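Local coordinates for protein aspartate aminotransferase (Giardia lamblia, PDB 3MEB) that probably catalyses the pyridoxal phosphate-dependent transfer of an amino group from L-aspartate to 2-oxoglutarate, giving oxaloacetate and L-glutamate, and works as a homodimer, at residues Q104-G109 / Q273-N278; V333-I336 / R341-Q344. All coordinates share one frame; numbering follows the deposited sequence.

Contact 1 (Q104-G109 / Q273-N278). With EDO (1,2-ethanediol), chain I; SO4 (sulfate ion), chain E; SO4 (sulfate ion), chain C.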
loop_
_atom_site.group_PDB
_atom_site.type_symbol
_atom_site.label_atom_id
_atom_site.label_comp_id
_atom_site.label_asym_id
_atom_site.label_seq_id
_atom_site.Cartn_x
_atom_site.Cartn_y
_atom_site.Cartn_z
ATOM N N GLN A 104 -5.138 -7.101 -17.437
ATOM C CA GLN A 104 -4.891 -6.887 -18.864
ATOM C C GLN A 104 -6.110 -7.150 -19.740
ATOM O O GLN A 104 -6.402 -6.364 -20.628
ATOM C CB GLN A 104 -3.783 -7.780 -19.351
ATOM C CG GLN A 104 -2.420 -7.419 -18.792
ATOM C CD GLN A 104 -1.362 -8.409 -19.197
ATOM O OE1 GLN A 104 -1.679 -9.464 -19.717
ATOM N NE2 GLN A 104 -0.095 -8.074 -18.962
ATOM N N PHE A 105 -6.796 -8.266 -19.502
ATOM C CA PHE A 105 -8.034 -8.555 -20.220
ATOM C C PHE A 105 -9.003 -7.397 -20.168
ATOM O O PHE A 105 -9.537 -7.020 -21.193
ATOM C CB PHE A 105 -8.667 -9.880 -19.721
ATOM C CG PHE A 105 -10.093 -10.058 -20.089
ATOM C CD1 PHE A 105 -10.438 -10.632 -21.290
ATOM C CD2 PHE A 105 -11.090 -9.659 -19.243
ATOM C CE1 PHE A 105 -11.777 -10.805 -21.655
ATOM C CE2 PHE A 105 -12.437 -9.841 -19.594
ATOM C CZ PHE A 105 -12.766 -10.398 -20.795
ATOM N N LEU A 106 -9.256 -6.832 -18.992
ATOM C CA LEU A 106 -10.272 -5.815 -18.846
ATOM C C LEU A 106 -9.876 -4.536 -19.555
ATOM O O LEU A 106 -10.694 -3.918 -20.212
ATOM C CB LEU A 106 -10.536 -5.504 -17.360
ATOM C CG LEU A 106 -11.328 -6.557 -16.558
ATOM C CD1 LEU A 106 -11.361 -6.170 -15.113
ATOM C CD2 LEU A 106 -12.738 -6.674 -17.109
ATOM N N MET A 107 -8.600 -4.171 -19.468
ATOM C CA MET A 107 -8.150 -2.894 -20.001
ATOM C C MET A 107 -7.941 -2.968 -21.502
ATOM O O MET A 107 -8.413 -2.090 -22.233
ATOM C CB MET A 107 -6.839 -2.479 -19.366
ATOM C CG MET A 107 -6.296 -1.181 -19.897
ATOM S SD MET A 107 -7.417 0.175 -19.607
ATOM C CE MET A 107 -7.806 0.143 -17.895
ATOM N N PHE A 108 -7.227 -4.007 -21.946
ATOM C CA PHE A 108 -6.780 -4.103 -23.352
ATOM C C PHE A 108 -7.578 -5.055 -24.230
ATOM O O PHE A 108 -7.423 -5.075 -25.486
ATOM C CB PHE A 108 -5.301 -4.479 -23.349
ATOM C CG PHE A 108 -4.449 -3.549 -22.554
ATOM C CD1 PHE A 108 -4.174 -2.277 -22.997
ATOM C CD2 PHE A 108 -3.905 -3.949 -21.341
ATOM C CE1 PHE A 108 -3.371 -1.397 -22.269
ATOM C CE2 PHE A 108 -3.107 -3.058 -20.576
ATOM C CZ PHE A 108 -2.844 -1.772 -21.071
ATOM N N GLY A 109 -8.452 -5.845 -23.629
ATOM C CA GLY A 109 -9.113 -6.902 -24.366
ATOM C C GLY A 109 -8.453 -8.279 -24.330
ATOM O O GLY A 109 -7.306 -8.475 -23.869
ATOM N N GLN A 273 -4.729 1.632 -13.321
ATOM C CA GLN A 273 -6.058 0.995 -13.434
ATOM C C GLN A 273 -6.621 0.673 -12.056
ATOM O O GLN A 273 -6.035 -0.138 -11.338
ATOM C CB GLN A 273 -5.921 -0.261 -14.290
ATOM C CG GLN A 273 -7.219 -1.121 -14.398
ATOM C CD GLN A 273 -6.992 -2.433 -15.127
ATOM O OE1 GLN A 273 -5.882 -2.976 -15.127
ATOM N NE2 GLN A 273 -8.045 -2.969 -15.712
ATOM N N SER A 274 -7.709 1.326 -11.667
ATOM C CA SER A 274 -8.355 1.123 -10.342
ATOM C C SER A 274 -9.577 0.219 -10.438
ATOM O O SER A 274 -10.362 0.331 -11.393
ATOM C CB SER A 274 -8.780 2.485 -9.764
ATOM O OG SER A 274 -9.772 2.374 -8.730
ATOM N N PHE A 275 -9.713 -0.684 -9.475
ATOM C CA PHE A 275 -10.929 -1.495 -9.305
ATOM C C PHE A 275 -11.755 -1.048 -8.072
ATOM O O PHE A 275 -12.669 -1.740 -7.622
ATOM C CB PHE A 275 -10.554 -2.976 -9.226
ATOM C CG PHE A 275 -9.779 -3.484 -10.436
ATOM C CD1 PHE A 275 -10.281 -3.298 -11.708
ATOM C CD2 PHE A 275 -8.537 -4.119 -10.295
ATOM C CE1 PHE A 275 -9.561 -3.755 -12.858
ATOM C CE2 PHE A 275 -7.809 -4.566 -11.414
ATOM C CZ PHE A 275 -8.342 -4.395 -12.703
ATOM N N SER A 276 -11.510 0.166 -7.594
ATOM C CA SER A 276 -12.277 0.706 -6.460
ATOM C C SER A 276 -13.759 0.929 -6.794
ATOM O O SER A 276 -14.653 0.653 -5.960
ATOM C CB SER A 276 -11.705 2.040 -6.002
ATOM O OG SER A 276 -10.475 1.864 -5.329
ATOM N N LYS A 277 -14.026 1.449 -7.983
ATOM C CA LYS A 277 -15.378 1.864 -8.305
ATOM C C LYS A 277 -16.119 0.805 -9.108
ATOM O O LYS A 277 -17.237 0.444 -8.765
ATOM C CB LYS A 277 -15.371 3.194 -9.043
ATOM C CG LYS A 277 -14.937 4.373 -8.152
ATOM C CD LYS A 277 -13.550 4.774 -8.431
ATOM C CE LYS A 277 -13.294 6.193 -7.920
ATOM N NZ LYS A 277 -13.525 6.405 -6.461
ATOM N N ASN A 278 -15.513 0.308 -10.187
ATOM C CA ASN A 278 -16.203 -0.684 -10.987
ATOM C C ASN A 278 -16.451 -2.021 -10.257
ATOM O O ASN A 278 -17.549 -2.571 -10.386
ATOM C CB ASN A 278 -15.590 -0.877 -12.388
ATOM C CG ASN A 278 -14.108 -1.149 -12.380
ATOM O OD1 ASN A 278 -13.528 -1.600 -11.394
ATOM N ND2 ASN A 278 -13.456 -0.832 -13.523
HETATM C C1 EDO I . -3.621 -3.278 -27.947
HETATM O O1 EDO I . -3.580 -4.507 -28.620
HETATM C C2 EDO I . -4.454 -3.339 -26.688
HETATM O O2 EDO I . -5.867 -3.277 -26.962
HETATM S S SO4 E . -8.248 4.755 -5.666
HETATM O O1 SO4 E . -8.184 4.302 -7.037
HETATM O O2 SO4 E . -8.932 6.026 -5.679
HETATM O O3 SO4 E . -9.050 3.840 -4.857
HETATM O O4 SO4 E . -6.915 4.965 -5.137
HETATM S S SO4 C . -13.118 10.688 -5.590
HETATM O O1 SO4 C . -12.715 11.705 -6.587
HETATM O O2 SO4 C . -14.192 11.154 -4.725
HETATM O O3 SO4 C . -13.498 9.491 -6.303
HETATM O O4 SO4 C . -11.935 10.412 -4.806
#
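Met107 and Gln273 run at each other from opposite directions, and the methyl CE of Met107 lies along the glutamine from CG to its amide, 3.8 Å from both Gln273 CG and Gln273 NE2. Chi1 of 179° sets Met107 CG over the centre of the Phe108 ring, 3.6 Å above the plane, and bends at chi2 and chi3 (61° and 52°) carry CE on to Gln273. Next to it in the helix, Leu106 CB lies 3.9 Å from Gln273 NE2, while its CD1 meets Phe275 CE1 at 3.8 Å, oblique to the ring. Gln273, extended beyond CG, has its amide fixed by neighbours: OE1 is hydrogen-bonded to His290, and NE2 makes a weak bond to Ala103 O on helix 97-108. Behind this layer the chain turns into the cofactor site. Ser274 OG accepts from Ser276 N at 3.0 Å, an ST turn, and Lys277 NZ bonds a sulfate and Tyr90 OH of the second subunit. Ser274, Ser276 and Lys277 bind pyridoxal phosphate, so a contact made by van der Waals packing, with no hydrogen bond between its two segments, backs the strand end from which the polar anion-binding loop departs.

Contact 2 (V333-I336 / R341-Q344)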
loop_
_atom_site.group_PDB
_atom_site.type_symbol
_atom_site.label_atom_id
_atom_site.label_comp_id
_atom_site.label_asym_id
_atom_site.label_seq_id
_atom_site.Cartn_x
_atom_site.Cartn_y
_atom_site.Cartn_z
ATOM N N VAL A 333 -10.932 -10.025 -7.830
ATOM C CA VAL A 333 -10.916 -9.688 -9.244
ATOM C C VAL A 333 -10.619 -10.889 -10.140
ATOM O O VAL A 333 -11.312 -11.115 -11.152
ATOM C CB VAL A 333 -9.922 -8.539 -9.523
ATOM C CG1 VAL A 333 -9.762 -8.283 -11.027
ATOM C CG2 VAL A 333 -10.355 -7.303 -8.784
ATOM N N GLN A 334 -9.608 -11.673 -9.782
ATOM C CA GLN A 334 -9.212 -12.789 -10.603
ATOM C C GLN A 334 -10.284 -13.888 -10.600
ATOM O O GLN A 334 -10.549 -14.509 -11.631
ATOM C CB GLN A 334 -7.829 -13.311 -10.165
ATOM C CG GLN A 334 -7.780 -14.244 -8.979
ATOM C CD GLN A 334 -6.342 -14.555 -8.618
ATOM O OE1 GLN A 334 -5.462 -13.693 -8.768
ATOM N NE2 GLN A 334 -6.079 -15.788 -8.175
ATOM N N VAL A 335 -10.896 -14.114 -9.442
ATOM C CA VAL A 335 -11.958 -15.133 -9.340
ATOM C C VAL A 335 -13.183 -14.771 -10.234
ATOM O O VAL A 335 -13.791 -15.642 -10.889
ATOM C CB VAL A 335 -12.365 -15.361 -7.869
ATOM C CG1 VAL A 335 -13.758 -16.119 -7.762
ATOM C CG2 VAL A 335 -11.231 -16.134 -7.115
ATOM N N ILE A 336 -13.556 -13.507 -10.235
ATOM C CA ILE A 336 -14.636 -13.010 -11.073
ATOM C C ILE A 336 -14.266 -13.158 -12.559
ATOM O O ILE A 336 -15.008 -13.769 -13.346
ATOM C CB ILE A 336 -14.997 -11.529 -10.736
ATOM C CG1 ILE A 336 -15.685 -11.462 -9.359
ATOM C CG2 ILE A 336 -15.933 -10.945 -11.818
ATOM C CD1 ILE A 336 -15.888 -10.069 -8.747
ATOM N N ARG A 341 -19.495 -17.214 -15.775
ATOM C CA ARG A 341 -20.752 -16.796 -15.133
ATOM C C ARG A 341 -20.545 -15.553 -14.258
ATOM O O ARG A 341 -21.331 -14.611 -14.294
ATOM C CB ARG A 341 -21.327 -17.914 -14.240
ATOM C CG ARG A 341 -22.722 -17.596 -13.666
ATOM C CD ARG A 341 -23.326 -18.745 -12.832
ATOM N NE ARG A 341 -22.602 -18.893 -11.560
ATOM C CZ ARG A 341 -22.945 -18.340 -10.390
ATOM N NH1 ARG A 341 -24.039 -17.576 -10.258
ATOM N NH2 ARG A 341 -22.180 -18.578 -9.329
ATOM N N LEU A 342 -19.497 -15.549 -13.452
ATOM C CA LEU A 342 -19.257 -14.379 -12.607
ATOM C C LEU A 342 -18.866 -13.142 -13.420
ATOM O O LEU A 342 -19.235 -12.033 -13.039
ATOM C CB LEU A 342 -18.237 -14.655 -11.508
ATOM C CG LEU A 342 -18.556 -15.765 -10.529
ATOM C CD1 LEU A 342 -17.463 -15.802 -9.458
ATOM C CD2 LEU A 342 -19.935 -15.556 -9.932
ATOM N N LEU A 343 -18.127 -13.324 -14.509
ATOM C CA LEU A 343 -17.742 -12.177 -15.352
ATOM C C LEU A 343 -18.986 -11.572 -15.951
ATOM O O LEU A 343 -19.169 -10.366 -15.929
ATOM C CB LEU A 343 -16.771 -12.564 -16.458
ATOM C CG LEU A 343 -16.358 -11.428 -17.425
ATOM C CD1 LEU A 343 -15.674 -10.217 -16.735
ATOM C CD2 LEU A 343 -15.443 -11.995 -18.523
ATOM N N GLN A 344 -19.883 -12.405 -16.463
ATOM C CA GLN A 344 -21.145 -11.871 -16.988
ATOM C C GLN A 344 -21.961 -11.167 -15.899
ATOM O O GLN A 344 -22.534 -10.086 -16.125
ATOM C CB GLN A 344 -21.977 -12.960 -17.674
ATOM C CG GLN A 344 -23.165 -12.376 -18.446
ATOM C CD GLN A 344 -22.735 -11.297 -19.457
ATOM O OE1 GLN A 344 -23.251 -10.171 -19.440
ATOM N NE2 GLN A 344 -21.765 -11.632 -20.311
#
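In Leu342, chi1 of -59° sets CG beside the backbone N, and with chi2 at -176° the branch carries CD1 to the C-terminal part of helix 327-337. There CD1 rests 3.9 Å from Val335 O and 4.1 Å from Val335 CG1. The valine presents CG1 because that methyl lies anti to its own backbone N (chi1 164°), and the two side chains run side by side, pointing the same way. Ile336 uses its shorter branch: CG2 packs 3.7 Å from Leu342 O, touching backbone more closely than side chain, for the gap from Ile336 CG2 to Leu342 CB is 4.4 Å.

The backbones come close as well, with Ile336 CA and Leu342 CA 5.1 Å apart. Ile336 O lies near the CB atoms of both Leu342 and Leu343, at 3.8 Å from Leu343 CB, yet its approach to Leu343 N has too poor an angle for a hydrogen bond. Leu342 N donates to Asp339 OD1, in the short connection between the helices.

Further out, helix 70-81 packs against the pair: Ile78 and Ile79 touch Val335, Val72 touches Ile336, and the guanidinium of Arg341 makes a salt bridge with Glu74. Phe279 also meets Ile336.

This is the junction where helix 327-337 ends and the long helix 340-370 begins, well away from the cofactor. Its two segments share no hydrogen bond. Methyls and beta carbons set against peptide atoms, with one methyl pair, make up the contact, so van der Waals packing accounts for the direct contact, with polar ties to Asp339 and Glu74 lying around it.

From the N terminus, the chain first passes through helix 97-108, whose last turn meets the end of strand 269-274 much later in the chain; contact 1 thereby closes a loop of 163 residues that takes in most strands of the seven-stranded sheet. Contact 2 opens only later and closes a connection of just four residues between helices 327-337 and 340-370. The two are thus in series, neither nested nor crossed, but they touch in space, their centres about 12 Å apart. Phe105 CE2 packs 3.9 Å from Leu343 CD2, and Phe275 CD2 lies 4.0 Å from Val333 CG2. Together they tie the sheet and helix 97-108 to the junction of helices 327-337 and 340-370.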